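Local coordinates for hypothetical protein Atu2648 (Agrobacterium tumefaciens str. C58, PDB 1ZCE) that is of unknown function but is built largely around an EVE domain, related to PUA and ASCH domains, and so may bind RNA or modified nucleic acid, at residues L70-S75 / C85-A90. Residues are numbered along the deposited sequence; the frame is centred on the assembly and turned at random.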
ATOM      1  N   LEU A  70       0.159 -13.633  -5.145  1.00  5.87           N
ATOM      2  CA  LEU A  70       1.241 -13.809  -4.185  1.00  5.70           C
ATOM      3  C   LEU A  70       2.585 -13.501  -4.832  1.00  5.70           C
ATOM      4  O   LEU A  70       2.701 -13.476  -6.055  1.00  5.86           O
ATOM      5  CB  LEU A  70       1.242 -15.245  -3.655  1.00  6.08           C
ATOM      6  CG  LEU A  70       0.029 -15.675  -2.825  1.00  5.77           C
ATOM      7  CD1 LEU A  70       0.130 -17.160  -2.505  1.00  8.18           C
ATOM      8  CD2 LEU A  70      -0.037 -14.852  -1.546  1.00  8.54           C
ATOM      9  N   SER A  71       3.598 -13.274  -4.005  1.00  6.35           N
ATOM     10  CA  SER A  71       4.936 -12.964  -4.492  1.00  6.26           C
ATOM     11  C   SER A  71       5.405 -13.899  -5.593  1.00  6.24           C
ATOM     12  O   SER A  71       5.354 -15.121  -5.447  1.00  7.29           O
ATOM     13  CB  SER A  71       5.942 -13.015  -3.343  1.00  6.66           C
ATOM     14  OG  SER A  71       5.752 -11.940  -2.447  1.00  8.48           O
ATOM     15  N   HIS A  72       5.881 -13.311  -6.685  1.00  6.04           N
ATOM     16  CA  HIS A  72       6.384 -14.070  -7.819  1.00  5.80           C
ATOM     17  C   HIS A  72       7.503 -13.242  -8.450  1.00  6.40           C
ATOM     18  O   HIS A  72       7.614 -12.044  -8.189  1.00  6.93           O
ATOM     19  CB  HIS A  72       5.267 -14.298  -8.839  1.00  6.42           C
ATOM     20  CG  HIS A  72       4.737 -13.032  -9.434  1.00  7.19           C
ATOM     21  ND1 HIS A  72       3.620 -12.382  -8.949  1.00  9.29           N
ATOM     22  CD2 HIS A  72       5.206 -12.263 -10.443  1.00  7.72           C
ATOM     23  CE1 HIS A  72       3.429 -11.271  -9.635  1.00  7.74           C
ATOM     24  NE2 HIS A  72       4.380 -11.173 -10.548  1.00 11.59           N
ATOM     25  N   PRO A  73       8.347 -13.866  -9.287  1.00  6.43           N
ATOM     26  CA  PRO A  73       9.431 -13.106  -9.911  1.00  7.67           C
ATOM     27  C   PRO A  73       8.949 -11.811 -10.568  1.00  7.19           C
ATOM     28  O   PRO A  73       7.934 -11.792 -11.260  1.00  6.73           O
ATOM     29  CB  PRO A  73      10.002 -14.095 -10.924  1.00  8.52           C
ATOM     30  CG  PRO A  73       9.834 -15.400 -10.225  1.00  9.74           C
ATOM     31  CD  PRO A  73       8.434 -15.294  -9.642  1.00  7.05           C
ATOM     32  N   ASP A  74       9.680 -10.726 -10.333  1.00  7.26           N
ATOM     33  CA  ASP A  74       9.359  -9.417 -10.902  1.00  7.43           C
ATOM     34  C   ASP A  74       9.671  -9.470 -12.401  1.00  8.76           C
ATOM     35  O   ASP A  74      10.828  -9.626 -12.786  1.00  8.43           O
ATOM     36  CB  ASP A  74      10.223  -8.350 -10.220  1.00  7.65           C
ATOM     37  CG  ASP A  74       9.902  -6.936 -10.678  1.00  6.72           C
ATOM     38  OD1 ASP A  74       9.401  -6.765 -11.807  1.00  7.85           O
ATOM     39  OD2 ASP A  74      10.174  -5.992  -9.903  1.00  7.70           O
ATOM     40  N   SER A  75       8.650  -9.320 -13.240  1.00  8.60           N
ATOM     41  CA  SER A  75       8.825  -9.385 -14.690  1.00  9.48           C
ATOM     42  C   SER A  75       9.815  -8.368 -15.246  1.00 10.31           C
ATOM     43  O   SER A  75      10.258  -8.495 -16.388  1.00 12.55           O
ATOM     44  CB  SER A  75       7.479  -9.199 -15.390  1.00 10.15           C
ATOM     45  OG  SER A  75       7.024  -7.864 -15.253  1.00 11.27           O
ATOM     46  N   CYS A  85       7.642  -9.851  -6.417  1.00  5.47           N
ATOM     47  CA  CYS A  85       6.599  -8.938  -5.971  1.00  5.24           C
ATOM     48  C   CYS A  85       5.199  -9.523  -6.091  1.00  4.80           C
ATOM     49  O   CYS A  85       4.984 -10.560  -6.736  1.00  5.43           O
ATOM     50  CB  CYS A  85       6.667  -7.663  -6.815  1.00  4.72           C
ATOM     51  SG  CYS A  85       6.542  -8.002  -8.618  1.00  6.88           S
ATOM     52  N   VAL A  86       4.248  -8.851  -5.447  1.00  4.36           N
ATOM     53  CA  VAL A  86       2.852  -9.252  -5.520  1.00  4.83           C
ATOM     54  C   VAL A  86       2.184  -8.408  -6.602  1.00  4.63           C
ATOM     55  O   VAL A  86       2.816  -7.558  -7.234  1.00  4.55           O
ATOM     56  CB  VAL A  86       2.089  -8.982  -4.185  1.00  4.67           C
ATOM     57  CG1 VAL A  86       2.628  -9.873  -3.082  1.00  6.59           C
ATOM     58  CG2 VAL A  86       2.216  -7.515  -3.786  1.00  4.38           C
ATOM     59  N   ASP A  87       0.905  -8.688  -6.823  1.00  4.52           N
ATOM     60  CA  ASP A  87       0.076  -7.924  -7.747  1.00  5.01           C
ATOM     61  C   ASP A  87      -0.993  -7.365  -6.814  1.00  4.94           C
ATOM     62  O   ASP A  87      -1.419  -8.062  -5.891  1.00  5.14           O
ATOM     63  CB  ASP A  87      -0.629  -8.830  -8.759  1.00  6.78           C
ATOM     64  CG  ASP A  87       0.284  -9.328  -9.862  1.00  7.90           C
ATOM     65  OD1 ASP A  87       1.517  -9.306  -9.699  1.00  7.89           O
ATOM     66  OD2 ASP A  87      -0.253  -9.764 -10.904  1.00 10.34           O
ATOM     67  N   ILE A  88      -1.422  -6.126  -7.035  1.00  4.83           N
ATOM     68  CA  ILE A  88      -2.469  -5.536  -6.205  1.00  4.82           C
ATOM     69  C   ILE A  88      -3.566  -4.953  -7.086  1.00  4.52           C
ATOM     70  O   ILE A  88      -3.341  -4.659  -8.259  1.00  4.96           O
ATOM     71  CB  ILE A  88      -1.930  -4.402  -5.278  1.00  4.98           C
ATOM     72  CG1 ILE A  88      -1.326  -3.268  -6.112  1.00  6.35           C
ATOM     73  CG2 ILE A  88      -0.903  -4.963  -4.307  1.00  6.41           C
ATOM     74  CD1 ILE A  88      -0.931  -2.043  -5.290  1.00  7.27           C
ATOM     75  N   ARG A  89      -4.756  -4.794  -6.516  1.00  5.36           N
ATOM     76  CA  ARG A  89      -5.875  -4.219  -7.252  1.00  5.30           C
ATOM     77  C   ARG A  89      -6.693  -3.309  -6.348  1.00  4.50           C
ATOM     78  O   ARG A  89      -6.695  -3.461  -5.129  1.00  4.70           O
ATOM     79  CB  ARG A  89      -6.771  -5.313  -7.840  1.00  6.19           C
ATOM     80  CG  ARG A  89      -7.414  -6.238  -6.836  1.00  6.98           C
ATOM     81  CD  ARG A  89      -8.134  -7.360  -7.573  1.00  7.34           C
ATOM     82  NE  ARG A  89      -8.581  -8.436  -6.695  1.00  8.18           N
ATOM     83  CZ  ARG A  89      -9.034  -9.606  -7.133  1.00  8.22           C
ATOM     84  NH1 ARG A  89      -9.422 -10.535  -6.270  1.00 11.69           N
ATOM     85  NH2 ARG A  89      -9.094  -9.850  -8.437  1.00  9.08           N
ATOM     86  N   ALA A  90      -7.390  -2.361  -6.954  1.00  5.08           N
ATOM     87  CA  ALA A  90      -8.197  -1.420  -6.200  1.00  5.32           C
ATOM     88  C   ALA A  90      -9.389  -2.079  -5.517  1.00  6.60           C
ATOM     89  O   ALA A  90      -9.983  -3.023  -6.042  1.00  7.45           O
ATOM     90  CB  ALA A  90      -8.680  -0.315  -7.115  1.00  8.14           C
TER
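At the loop end of the beta hairpin formed by strands 60-73 and 84-99 of the EVE domain, His72 and Cys85 make an antiparallel hydrogen-bonded pair. Cys85 N gives a bond to His72 O at 2.8 Å, and His72 N returns one to Cys85 O at 2.9 Å. That same Cys85 carbonyl takes a CA-H...O contact from Ser71 CA, 3.3 Å from Cys85 O, and lies against one face of the His72 imidazole, offset toward its rim. Chi1 of 63°, with CG between the backbone N and the carbonyl carbon, sets the His72 ring over Cys85 O, and chi2 near -95° turns His72 ND1 to donate, nearly in the ring plane, to Leu70 O at 3.2 Å. Cys85 SG lies obliquely to the His72 ring, 4.8 Å from its centroid, and also touches Asp74 CA at 3.9 Å. Asp74 itself turns its carboxylate to Thr76, Gly31 and Arg33. Beside the pair, Val86 CG1 packs on Ser71 N at 3.7 Å, with Met41 of helix 35-42 nearby. With ND1 donating to Leu70 O and NE2 weakly bonded to Glu28 OE1, both ring nitrogens of His72 have partners, which restrains the imidazole's rotation.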